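Local coordinates for rhamnose ABC transporter, periplasmic rhamnose-binding protein (Kribbella flavida, PDB 4KVF) that probably binds carbohydrate, presumably rhamnose, and hands it to an ABC transporter for uptake, at residues A171-T176 with I202-D207; G236-S241 with P261-Q266; K62-E67 with A288-A293; E38-A43 with Q96-V101. One frame throughout, in Å; residues are numbered along the deposited sequence.

Contact 1 (A171-T176 with I202-D207)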
loop_
_atom_site.group_PDB
_atom_site.type_symbol
_atom_site.label_atom_id
_atom_site.label_comp_id
_atom_site.label_asym_id
_atom_site.label_seq_id
_atom_site.Cartn_x
_atom_site.Cartn_y
_atom_site.Cartn_z
ATOM N N ALA A 171 0.143 -7.314 13.933
ATOM C CA ALA A 171 1.563 -7.631 13.872
ATOM C C ALA A 171 2.131 -7.502 15.283
ATOM O O ALA A 171 1.607 -8.112 16.207
ATOM C CB ALA A 171 2.268 -6.686 12.895
ATOM N N THR A 172 3.178 -6.697 15.463
ATOM C CA THR A 172 3.756 -6.509 16.793
ATOM C C THR A 172 3.007 -5.429 17.555
ATOM O O THR A 172 2.348 -4.593 16.938
ATOM C CB THR A 172 5.207 -6.052 16.697
ATOM O OG1 THR A 172 5.247 -4.802 15.995
ATOM C CG2 THR A 172 6.048 -7.090 15.974
ATOM N N PRO A 173 3.124 -5.422 18.895
ATOM C CA PRO A 173 2.515 -4.330 19.673
ATOM C C PRO A 173 2.927 -2.923 19.233
ATOM O O PRO A 173 2.098 -2.015 19.266
ATOM C CB PRO A 173 2.997 -4.615 21.103
ATOM C CG PRO A 173 3.097 -6.120 21.147
ATOM C CD PRO A 173 3.621 -6.508 19.768
ATOM N N ASN A 174 4.177 -2.738 18.818
ATOM C CA ASN A 174 4.649 -1.409 18.424
ATOM C C ASN A 174 4.567 -1.122 16.923
ATOM O O ASN A 174 5.107 -0.129 16.458
ATOM C CB ASN A 174 6.089 -1.166 18.895
ATOM C CG ASN A 174 6.234 -1.233 20.393
ATOM O OD1 ASN A 174 5.286 -0.969 21.133
ATOM N ND2 ASN A 174 7.433 -1.585 20.856
ATOM N N ALA A 175 3.906 -1.998 16.164
ATOM C CA ALA A 175 3.837 -1.828 14.717
ATOM C C ALA A 175 3.114 -0.536 14.346
ATOM O O ALA A 175 1.919 -0.389 14.600
ATOM C CB ALA A 175 3.148 -3.033 14.071
ATOM N N THR A 176 3.846 0.388 13.731
ATOM C CA THR A 176 3.331 1.713 13.432
ATOM C C THR A 176 2.109 1.678 12.517
ATOM O O THR A 176 1.076 2.315 12.799
ATOM C CB THR A 176 4.424 2.577 12.787
ATOM O OG1 THR A 176 5.531 2.660 13.693
ATOM C CG2 THR A 176 3.893 3.976 12.470
ATOM N N ILE A 202 -7.636 -7.577 20.781
ATOM C CA ILE A 202 -6.566 -7.446 19.809
ATOM C C ILE A 202 -5.443 -8.387 20.219
ATOM O O ILE A 202 -4.927 -8.292 21.337
ATOM C CB ILE A 202 -6.035 -6.000 19.748
ATOM C CG1 ILE A 202 -7.172 -5.038 19.371
ATOM C CG2 ILE A 202 -4.854 -5.910 18.773
ATOM C CD1 ILE A 202 -6.794 -3.580 19.485
ATOM N N ALA A 203 -5.091 -9.313 19.332
ATOM C CA ALA A 203 -3.989 -10.238 19.567
ATOM C C ALA A 203 -2.834 -9.887 18.635
ATOM O O ALA A 203 -3.040 -9.296 17.572
ATOM C CB ALA A 203 -4.442 -11.686 19.334
ATOM N N TYR A 204 -1.623 -10.250 19.035
ATOM C CA TYR A 204 -0.439 -9.915 18.255
ATOM C C TYR A 204 0.288 -11.153 17.745
ATOM O O TYR A 204 0.730 -11.988 18.530
ATOM C CB TYR A 204 0.500 -9.050 19.096
ATOM C CG TYR A 204 -0.154 -7.766 19.538
ATOM C CD1 TYR A 204 -0.192 -6.662 18.695
ATOM C CD2 TYR A 204 -0.764 -7.666 20.783
ATOM C CE1 TYR A 204 -0.806 -5.484 19.085
ATOM C CE2 TYR A 204 -1.381 -6.490 21.184
ATOM C CZ TYR A 204 -1.397 -5.403 20.329
ATOM O OH TYR A 204 -2.005 -4.230 20.721
ATOM N N GLY A 205 0.412 -11.258 16.428
ATOM C CA GLY A 205 1.098 -12.376 15.810
ATOM C C GLY A 205 2.527 -12.043 15.413
ATOM O O GLY A 205 3.271 -12.919 14.983
ATOM N N ASN A 206 2.892 -10.768 15.546
ATOM C CA ASN A 206 4.271 -10.309 15.337
ATOM C C ASN A 206 4.819 -10.540 13.930
ATOM O O ASN A 206 6.033 -10.675 13.756
ATOM C CB ASN A 206 5.221 -10.956 16.354
ATOM C CG ASN A 206 4.992 -10.473 17.778
ATOM O OD1 ASN A 206 3.886 -10.086 18.151
ATOM N ND2 ASN A 206 6.046 -10.506 18.584
ATOM N N ASP A 207 3.938 -10.564 12.930
ATOM C CA ASP A 207 4.330 -10.860 11.547
ATOM C C ASP A 207 5.114 -12.165 11.421
ATOM O O ASP A 207 5.921 -12.332 10.509
ATOM C CB ASP A 207 5.125 -9.708 10.933
ATOM C CG ASP A 207 4.238 -8.622 10.383
ATOM O OD1 ASP A 207 3.027 -8.884 10.220
ATOM O OD2 ASP A 207 4.749 -7.515 10.107
#
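Asn206 N hydrogen-bonds to Ala171 O over 3.0 Å, with an angle of 151° at the hydrogen. The donor stands well above the carbonyl plane and does not meet a lone pair. Asn206 and Asp207 both have positive phi, which turns the chain sharply after strand 197-204.

The aromatic contact belongs to Tyr204. Pro173 CA lies over one face of its ring, 4.0 Å from the centroid, in a CH-pi contact. Pro173 CG is over the same ring but displaced toward the rim. Ala171 O meets the ring differently: it lies at the edge, in plane, 3.4 Å from Tyr204 CD1.

The remaining contacts are van der Waals. Thr172 CG2 is opposite the carbonyl carbon about CA-CB (OG1 at chi1 60°), and this branch touches Asn206 CA at 3.7 Å. The two side chains lie crosswise. Ala171 CB approaches the Asp207 carboxylate, 3.5 Å from Asp207 OD1. That oxygen has its hydrogen-bonding partner elsewhere, in Thr233.

Segment 171-176 leaves the C-terminal end of strand 164-170, and 202-207 spans the end of the neighbouring parallel strand 197-204. In type I periplasmic binding proteins such ends face the ligand cleft, so the contact probably lies toward it. A glycerol about 5 Å from the Asp207 side chain is probably from the crystallisation liquor. One carbonyl oxygen, Ala171 O, thus meets both a backbone donor, Asn206 N, and the Tyr204 ring edge, while Pro173 packs on the ring face.

Contact 2 (G236-S241 with P261-Q266); sequences GIAAAS and PNQMRQ
Ala238 CB lies against the Gln263 carboxamide, 3.5 Å from Gln263 NE2 and 3.6 Å from Gln263 CD. Gln263 reaches this position with CG anti to its backbone N (chi1 -167°) and the chain extended beyond. The other flat group, the Arg265 guanidinium, takes no part in the contact with helix 234-245. Pro261 O sits above one of its faces, offset toward the rim. Its NH2 forms a salt bridge with Asp338, and NH1 bonds to Phe340 O, which ties the helix to the C-terminal tail.

The apolar centre is Met264, a selenomethionine. Its chain bends at chi2 and chi3 and so turns toward the neighbouring helix. Met264 SE rests 3.9 Å from Ala238 CA. Met264 CE goes further in and meets Ile237 CD1 at 3.8 Å. The Ile237 and Met264 side chains cross at about a right angle. Met264 CE also touches Ser241 OG, at 3.6 Å. Phe276 and Val273 pack on Met264 from outside the two segments.

The two short helical segments run nearly parallel, 12° apart, with axes 9.9 Å from each other. Helix 234-245 is the crossover between parallel strands 226-231 and 254-257, and helix 261-269 follows the second of these strands. The contact thus joins successive helices of the C-terminal lobe.

No hydrogen bond spans the pair. Ser241 OG donates instead to Ile237 O of its own helix, over 2.6 Å, and Ser241 N reaches that carbonyl from the opposite face. With the serine hydroxyl engaged at home, the joint relies on apolar packing around the bent Met264 side chain.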
loop_
_atom_site.group_PDB
_atom_site.type_symbol
_atom_site.label_atom_id
_atom_site.label_comp_id
_atom_site.label_asym_id
_atom_site.label_seq_id
_atom_site.Cartn_x
_atom_site.Cartn_y
_atom_site.Cartn_z
ATOM N N GLY A 236 -0.300 -12.439 8.943
ATOM C CA GLY A 236 -1.323 -12.782 9.912
ATOM C C GLY A 236 -2.561 -13.374 9.275
ATOM O O GLY A 236 -3.095 -14.376 9.744
ATOM N N ILE A 237 -3.024 -12.758 8.196
ATOM C CA ILE A 237 -4.250 -13.231 7.570
ATOM C C ILE A 237 -4.034 -14.613 6.948
ATOM O O ILE A 237 -4.914 -15.494 7.017
ATOM C CB ILE A 237 -4.784 -12.193 6.550
ATOM C CG1 ILE A 237 -6.172 -12.584 6.055
ATOM C CG2 ILE A 237 -3.818 -12.024 5.383
ATOM C CD1 ILE A 237 -6.725 -11.610 5.030
ATOM N N ALA A 238 -2.841 -14.833 6.396
ATOM C CA ALA A 238 -2.506 -16.135 5.820
ATOM C C ALA A 238 -2.441 -17.232 6.882
ATOM O O ALA A 238 -2.861 -18.369 6.647
ATOM C CB ALA A 238 -1.189 -16.062 5.048
ATOM N N ALA A 239 -1.903 -16.895 8.048
ATOM C CA ALA A 239 -1.781 -17.867 9.121
ATOM C C ALA A 239 -3.143 -18.164 9.742
ATOM O O ALA A 239 -3.444 -19.310 10.063
ATOM C CB ALA A 239 -0.816 -17.379 10.177
ATOM N N ALA A 240 -3.966 -17.130 9.900
ATOM C CA ALA A 240 -5.310 -17.338 10.436
ATOM C C ALA A 240 -6.150 -18.183 9.492
ATOM O O ALA A 240 -6.867 -19.080 9.923
ATOM C CB ALA A 240 -5.997 -16.008 10.715
ATOM N N SER A 241 -6.049 -17.895 8.196
ATOM C CA SER A 241 -6.781 -18.648 7.187
ATOM C C SER A 241 -6.343 -20.097 7.178
ATOM O O SER A 241 -7.170 -21.013 7.071
ATOM C CB SER A 241 -6.554 -18.040 5.805
ATOM O OG SER A 241 -6.933 -16.680 5.803
ATOM N N PRO A 261 -2.418 -11.539 -2.758
ATOM C CA PRO A 261 -3.270 -12.357 -3.633
ATOM C C PRO A 261 -2.763 -13.767 -3.939
ATOM O O PRO A 261 -3.577 -14.690 -3.943
ATOM C CB PRO A 261 -3.343 -11.524 -4.916
ATOM C CG PRO A 261 -3.266 -10.117 -4.414
ATOM C CD PRO A 261 -2.242 -10.179 -3.299
ATOM N N ASN A 262 -1.466 -13.936 -4.190
ATOM C CA ASN A 262 -0.914 -15.265 -4.478
ATOM C C ASN A 262 -0.907 -16.183 -3.253
ATOM O O ASN A 262 -1.152 -17.386 -3.361
ATOM C CB ASN A 262 0.504 -15.173 -5.060
ATOM C CG ASN A 262 0.520 -14.732 -6.515
ATOM O OD1 ASN A 262 -0.523 -14.663 -7.176
ATOM N ND2 ASN A 262 1.714 -14.441 -7.026
ATOM N N GLN A 263 -0.618 -15.607 -2.091
ATOM C CA GLN A 263 -0.543 -16.373 -0.851
ATOM C C GLN A 263 -1.951 -16.733 -0.399
ATOM O O GLN A 263 -2.182 -17.797 0.181
ATOM C CB GLN A 263 0.168 -15.549 0.227
ATOM C CG GLN A 263 0.580 -16.326 1.465
ATOM C CD GLN A 263 1.316 -15.462 2.477
ATOM O OE1 GLN A 263 1.297 -14.231 2.392
ATOM N NE2 GLN A 263 1.971 -16.108 3.442
HETATM N N MSE A 264 -2.889 -15.837 -0.693
HETATM C CA MSE A 264 -4.276 -15.961 -0.242
HETATM C C MSE A 264 -5.175 -16.748 -1.198
HETATM O O MSE A 264 -6.266 -17.170 -0.817
HETATM C CB MSE A 264 -4.872 -14.574 0.014
HETATM C CG MSE A 264 -4.269 -13.869 1.216
HETATM SE SE MSE A 264 -4.582 -14.926 2.810
HETATM C CE MSE A 264 -6.517 -14.714 2.799
ATOM N N ARG A 265 -4.719 -16.946 -2.434
ATOM C CA ARG A 265 -5.554 -17.557 -3.467
ATOM C C ARG A 265 -6.139 -18.905 -3.035
ATOM O O ARG A 265 -7.348 -19.126 -3.150
ATOM C CB ARG A 265 -4.797 -17.686 -4.798
ATOM C CG ARG A 265 -5.685 -18.108 -5.965
ATOM C CD ARG A 265 -4.890 -18.261 -7.257
ATOM N NE ARG A 265 -3.766 -17.331 -7.325
ATOM C CZ ARG A 265 -3.859 -16.065 -7.710
ATOM N NH1 ARG A 265 -2.777 -15.298 -7.735
ATOM N NH2 ARG A 265 -5.034 -15.564 -8.057
ATOM N N GLN A 266 -5.300 -19.788 -2.498
ATOM C CA GLN A 266 -5.788 -21.111 -2.107
ATOM C C GLN A 266 -6.888 -21.047 -1.051
ATOM O O GLN A 266 -7.754 -21.923 -1.000
ATOM C CB GLN A 266 -4.653 -22.030 -1.641
ATOM C CG GLN A 266 -3.962 -21.586 -0.367
ATOM C CD GLN A 266 -3.294 -22.738 0.362
ATOM O OE1 GLN A 266 -3.846 -23.843 0.454
ATOM N NE2 GLN A 266 -2.095 -22.488 0.884
#

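Contact 3 (K62-E67 with A288-A293); sequences KVAVGE and AAYAGA
Ala64 and Ala289 meet where two helices pack on the same face of a parallel alpha/beta sheet, in the Rossmann-like N-terminal lobe of a type I periplasmic binding protein. Their CB atoms are 3.6 Å apart. Small side chains let the helical segments come close: the axes approach to 8.9 Å and diverge by 42°.

This is the tight side. Val65 CG2 extends it, 3.9 Å from Ala289 CB. Ile42 and Tyr72 also pack on Val65, and Tyr44 packs on Ala289, so Val65 and Ala289 lie between the helices and the sheet. Ala64 CB has a second neighbour in Tyr290 CE2, at 3.7 Å. It approaches that ring obliquely.

The other side is polar and reaches solvent. Glu67 is exposed, yet its chain extends beyond CG toward Tyr290. The two side chains meet crosswise, with the carboxylate and ring planes 66° apart. Glu67 CB also lies near the phenol oxygen, Tyr290 OH, at 3.5 Å. Behind it the Tyr290 ring is buried and meets the ring of Tyr286, as well as Ile68 and Ala310.

The Glu67 carboxylate lies at the outer rim of an otherwise apolar joint. Glu67 OE1 has a further, weak hydrogen bond with Tyr286 OH, so two phenols address one carboxylate oxygen. They would be expected to favour its charged form. The stronger of the two bonds runs from Tyr290 OH to Glu67 OE1 over 2.7 Å, on the anti side of the carboxylate and 21° out of its plane.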
loop_
_atom_site.group_PDB
_atom_site.type_symbol
_atom_site.label_atom_id
_atom_site.label_comp_id
_atom_site.label_asym_id
_atom_site.label_seq_id
_atom_site.Cartn_x
_atom_site.Cartn_y
_atom_site.Cartn_z
ATOM N N LYS A 62 7.299 0.953 -15.339
ATOM C CA LYS A 62 7.855 0.676 -16.658
ATOM C C LYS A 62 6.786 0.786 -17.748
ATOM O O LYS A 62 7.051 1.284 -18.850
ATOM C CB LYS A 62 8.512 -0.705 -16.676
ATOM C CG LYS A 62 9.266 -1.045 -17.944
ATOM C CD LYS A 62 10.195 -2.226 -17.671
ATOM C CE LYS A 62 10.456 -3.066 -18.902
ATOM N NZ LYS A 62 11.111 -2.308 -19.992
ATOM N N VAL A 63 5.576 0.331 -17.445
ATOM C CA VAL A 63 4.489 0.410 -18.417
ATOM C C VAL A 63 4.107 1.863 -18.703
ATOM O O VAL A 63 3.975 2.263 -19.877
ATOM C CB VAL A 63 3.229 -0.362 -17.951
ATOM C CG1 VAL A 63 2.038 -0.016 -18.835
ATOM C CG2 VAL A 63 3.484 -1.853 -17.982
ATOM N N ALA A 64 3.913 2.637 -17.634
ATOM C CA ALA A 64 3.538 4.046 -17.747
ATOM C C ALA A 64 4.602 4.847 -18.495
ATOM O O ALA A 64 4.294 5.682 -19.344
ATOM C CB ALA A 64 3.315 4.645 -16.362
ATOM N N VAL A 65 5.863 4.590 -18.175
ATOM C CA VAL A 65 6.964 5.293 -18.829
ATOM C C VAL A 65 6.968 5.011 -20.331
ATOM O O VAL A 65 7.158 5.917 -21.151
ATOM C CB VAL A 65 8.325 4.966 -18.147
ATOM C CG1 VAL A 65 9.480 5.516 -18.960
ATOM C CG2 VAL A 65 8.342 5.568 -16.756
ATOM N N GLY A 66 6.708 3.761 -20.704
ATOM C CA GLY A 66 6.623 3.408 -22.110
ATOM C C GLY A 66 5.461 4.115 -22.785
ATOM O O GLY A 66 5.544 4.507 -23.948
ATOM N N GLU A 67 4.364 4.276 -22.059
ATOM C CA GLU A 67 3.191 4.944 -22.614
ATOM C C GLU A 67 3.455 6.405 -22.983
ATOM O O GLU A 67 2.972 6.887 -24.013
ATOM C CB GLU A 67 1.999 4.832 -21.657
ATOM C CG GLU A 67 1.434 3.425 -21.568
ATOM C CD GLU A 67 0.242 3.336 -20.642
ATOM O OE1 GLU A 67 0.011 4.299 -19.881
ATOM O OE2 GLU A 67 -0.468 2.307 -20.685
ATOM N N ALA A 288 2.922 6.842 -10.120
ATOM C CA ALA A 288 4.114 7.638 -9.828
ATOM C C ALA A 288 4.749 8.212 -11.102
ATOM O O ALA A 288 5.172 9.370 -11.120
ATOM C CB ALA A 288 5.136 6.817 -9.038
ATOM N N ALA A 289 4.795 7.414 -12.169
ATOM C CA ALA A 289 5.354 7.888 -13.435
ATOM C C ALA A 289 4.551 9.057 -14.011
ATOM O O ALA A 289 5.111 10.056 -14.466
ATOM C CB ALA A 289 5.440 6.756 -14.441
ATOM N N TYR A 290 3.227 8.954 -13.989
ATOM C CA TYR A 290 2.412 10.045 -14.513
ATOM C C TYR A 290 2.511 11.307 -13.662
ATOM O O TYR A 290 2.521 12.412 -14.189
ATOM C CB TYR A 290 0.945 9.610 -14.710
ATOM C CG TYR A 290 0.718 8.918 -16.038
ATOM C CD1 TYR A 290 0.455 9.654 -17.190
ATOM C CD2 TYR A 290 0.773 7.532 -16.147
ATOM C CE1 TYR A 290 0.260 9.028 -18.415
ATOM C CE2 TYR A 290 0.584 6.901 -17.375
ATOM C CZ TYR A 290 0.323 7.654 -18.501
ATOM O OH TYR A 290 0.135 7.027 -19.717
ATOM N N ALA A 291 2.578 11.144 -12.343
ATOM C CA ALA A 291 2.699 12.292 -11.457
ATOM C C ALA A 291 4.031 13.003 -11.710
ATOM O O ALA A 291 4.096 14.235 -11.820
ATOM C CB ALA A 291 2.623 11.832 -10.000
ATOM N N GLY A 292 5.084 12.206 -11.813
ATOM C CA GLY A 292 6.420 12.731 -12.054
ATOM C C GLY A 292 6.474 13.455 -13.390
ATOM O O GLY A 292 7.042 14.543 -13.510
ATOM N N ALA A 293 5.878 12.847 -14.404
ATOM C CA ALA A 293 5.852 13.451 -15.733
ATOM C C ALA A 293 5.054 14.739 -15.740
ATOM O O ALA A 293 5.441 15.702 -16.408
ATOM C CB ALA A 293 5.290 12.476 -16.756
#

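Contact 4 (E38-A43 with Q96-V101); sequences EGLKIA and QQDVIV
Gln97 folds its side chain back over Lys41 and Ala43. Gln97 CB lies 3.9 Å from Lys41 O. Gln97 CG comes against Ala43 CB at 3.8 Å. A bend at chi2 (-54°) then turns the amide across Lys41, and CD is equally near the CB atoms of Lys41 and Ala43. At the tip, Gln97 OE1 touches Ala43 CB at 3.5 Å. Gln97 NE2 lies 4.1 Å from Lys41 CD. Leu92 of helix 85-94 packs on both Ala43 and Gln97.

The segments enter adjacent parallel strands of the Rossmann-like sheet in the N-terminal lobe, with Ile42 bridging Val99 and Ala43 bridging Ile100. Between them the chain runs through helix 52-67, strand 71-74 and helix 85-94. Ala43 N donates to Val99 O, and Val101 N to Ala43 O. Lys41 O accepts twice, from Asp98 N and Val99 N.

The Asp98 side chain adds a bond before the regular pairing begins. Asp98 OD2 receives Lys41 N over 2.9 Å on the anti lone pair, nearly straight at 174°. Its other oxygen, OD1, bonds a glycerol, probably from the crystallisation liquor. On the face bearing Ile42 and Val99, these two side chains run side by side, and Ile42 CG2 meets Val101 CG2 at 4.0 Å.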
loop_
_atom_site.group_PDB
_atom_site.type_symbol
_atom_site.label_atom_id
_atom_site.label_comp_id
_atom_site.label_asym_id
_atom_site.label_seq_id
_atom_site.Cartn_x
_atom_site.Cartn_y
_atom_site.Cartn_z
ATOM N N GLU A 38 7.753 14.154 -24.007
ATOM C CA GLU A 38 8.297 12.849 -24.369
ATOM C C GLU A 38 9.771 12.764 -23.977
ATOM O O GLU A 38 10.422 13.785 -23.753
ATOM C CB GLU A 38 8.152 12.599 -25.875
ATOM C CG GLU A 38 6.721 12.473 -26.342
ATOM C CD GLU A 38 6.601 12.344 -27.851
ATOM O OE1 GLU A 38 7.562 12.699 -28.568
ATOM O OE2 GLU A 38 5.535 11.893 -28.320
ATOM N N GLY A 39 10.292 11.545 -23.897
ATOM C CA GLY A 39 11.711 11.337 -23.663
ATOM C C GLY A 39 12.190 11.602 -22.245
ATOM O O GLY A 39 13.398 11.721 -22.006
ATOM N N LEU A 40 11.259 11.689 -21.297
ATOM C CA LEU A 40 11.626 11.891 -19.894
ATOM C C LEU A 40 12.349 10.676 -19.331
ATOM O O LEU A 40 11.901 9.541 -19.512
ATOM C CB LEU A 40 10.384 12.153 -19.041
ATOM C CG LEU A 40 9.663 13.447 -19.386
ATOM C CD1 LEU A 40 8.443 13.614 -18.501
ATOM C CD2 LEU A 40 10.615 14.620 -19.228
ATOM N N LYS A 41 13.458 10.917 -18.638
ATOM C CA LYS A 41 14.190 9.849 -17.976
ATOM C C LYS A 41 13.633 9.688 -16.569
ATOM O O LYS A 41 13.790 10.563 -15.728
ATOM C CB LYS A 41 15.689 10.158 -17.928
ATOM C CG LYS A 41 16.326 10.368 -19.286
ATOM C CD LYS A 41 17.816 10.579 -19.133
ATOM C CE LYS A 41 18.597 9.690 -20.088
ATOM N NZ LYS A 41 19.189 10.448 -21.227
ATOM N N ILE A 42 12.950 8.576 -16.330
ATOM C CA ILE A 42 12.271 8.359 -15.057
ATOM C C ILE A 42 12.861 7.127 -14.384
ATOM O O ILE A 42 12.814 6.028 -14.938
ATOM C CB ILE A 42 10.747 8.202 -15.274
ATOM C CG1 ILE A 42 10.183 9.445 -15.978
ATOM C CG2 ILE A 42 10.048 7.960 -13.933
ATOM C CD1 ILE A 42 8.670 9.398 -16.257
ATOM N N ALA A 43 13.442 7.311 -13.201
ATOM C CA ALA A 43 14.145 6.222 -12.533
ATOM C C ALA A 43 13.422 5.834 -11.250
ATOM O O ALA A 43 12.904 6.702 -10.556
ATOM C CB ALA A 43 15.566 6.635 -12.216
ATOM N N GLN A 96 21.577 12.304 -14.485
ATOM C CA GLN A 96 20.680 13.348 -14.984
ATOM C C GLN A 96 19.300 12.826 -15.362
ATOM O O GLN A 96 18.782 13.113 -16.450
ATOM C CB GLN A 96 21.301 14.123 -16.143
ATOM C CG GLN A 96 22.543 14.874 -15.749
ATOM C CD GLN A 96 23.188 15.537 -16.921
ATOM O OE1 GLN A 96 22.587 15.639 -17.992
ATOM N NE2 GLN A 96 24.429 15.984 -16.742
ATOM N N GLN A 97 18.726 12.050 -14.455
ATOM C CA GLN A 97 17.326 11.652 -14.561
ATOM C C GLN A 97 16.451 12.900 -14.482
ATOM O O GLN A 97 16.850 13.902 -13.891
ATOM C CB GLN A 97 16.968 10.668 -13.442
ATOM C CG GLN A 97 17.795 9.390 -13.480
ATOM C CD GLN A 97 17.734 8.697 -14.833
ATOM O OE1 GLN A 97 16.711 8.126 -15.200
ATOM N NE2 GLN A 97 18.826 8.769 -15.591
ATOM N N ASP A 98 15.265 12.841 -15.083
ATOM C CA ASP A 98 14.318 13.954 -15.025
ATOM C C ASP A 98 13.405 13.823 -13.815
ATOM O O ASP A 98 12.971 14.822 -13.258
ATOM C CB ASP A 98 13.465 14.006 -16.298
ATOM C CG ASP A 98 14.257 14.464 -17.518
ATOM O OD1 ASP A 98 14.848 15.565 -17.469
ATOM O OD2 ASP A 98 14.292 13.723 -18.527
ATOM N N VAL A 99 13.120 12.579 -13.443
ATOM C CA VAL A 99 12.249 12.246 -12.323
ATOM C C VAL A 99 12.878 11.100 -11.540
ATOM O O VAL A 99 13.315 10.109 -12.125
ATOM C CB VAL A 99 10.862 11.776 -12.806
ATOM C CG1 VAL A 99 9.959 11.422 -11.610
ATOM C CG2 VAL A 99 10.202 12.834 -13.690
ATOM N N ILE A 100 12.940 11.250 -10.220
ATOM C CA ILE A 100 13.331 10.161 -9.332
ATOM C C ILE A 100 12.111 9.725 -8.533
ATOM O O ILE A 100 11.486 10.527 -7.845
ATOM C CB ILE A 100 14.466 10.562 -8.349
ATOM C CG1 ILE A 100 15.752 10.895 -9.112
ATOM C CG2 ILE A 100 14.745 9.417 -7.356
ATOM C CD1 ILE A 100 16.888 11.440 -8.218
ATOM N N VAL A 101 11.757 8.452 -8.663
ATOM C CA VAL A 101 10.651 7.867 -7.913
ATOM C C VAL A 101 11.240 6.950 -6.844
ATOM O O VAL A 101 11.866 5.925 -7.152
ATOM C CB VAL A 101 9.738 7.057 -8.849
ATOM C CG1 VAL A 101 8.557 6.498 -8.078
ATOM C CG2 VAL A 101 9.263 7.949 -9.981
#

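The contacts fall into two pairs, on opposite sides of the chain's centre, as expected for a two-lobed binding protein. Contacts 3 and 4 touch and have centres about 9 Å apart. Ala288 CB packs on Val101 CG1 at 3.6 Å, and Ala293 CB on Leu40 CD1 at 3.8 Å, so helix 281-296 packs on one face of the strands. Contacts 1 and 2 share the other lobe but stay about 5 Å apart at their nearest atoms. Both lie, in sequence, between the halves of contact 3. The chain thus returns to the first lobe for helix 281-296, and its C-terminal tail later goes back to the second. Contact 1 probably looks toward the cleft. The glycerol of contact 4 lies near the starting ends of strands.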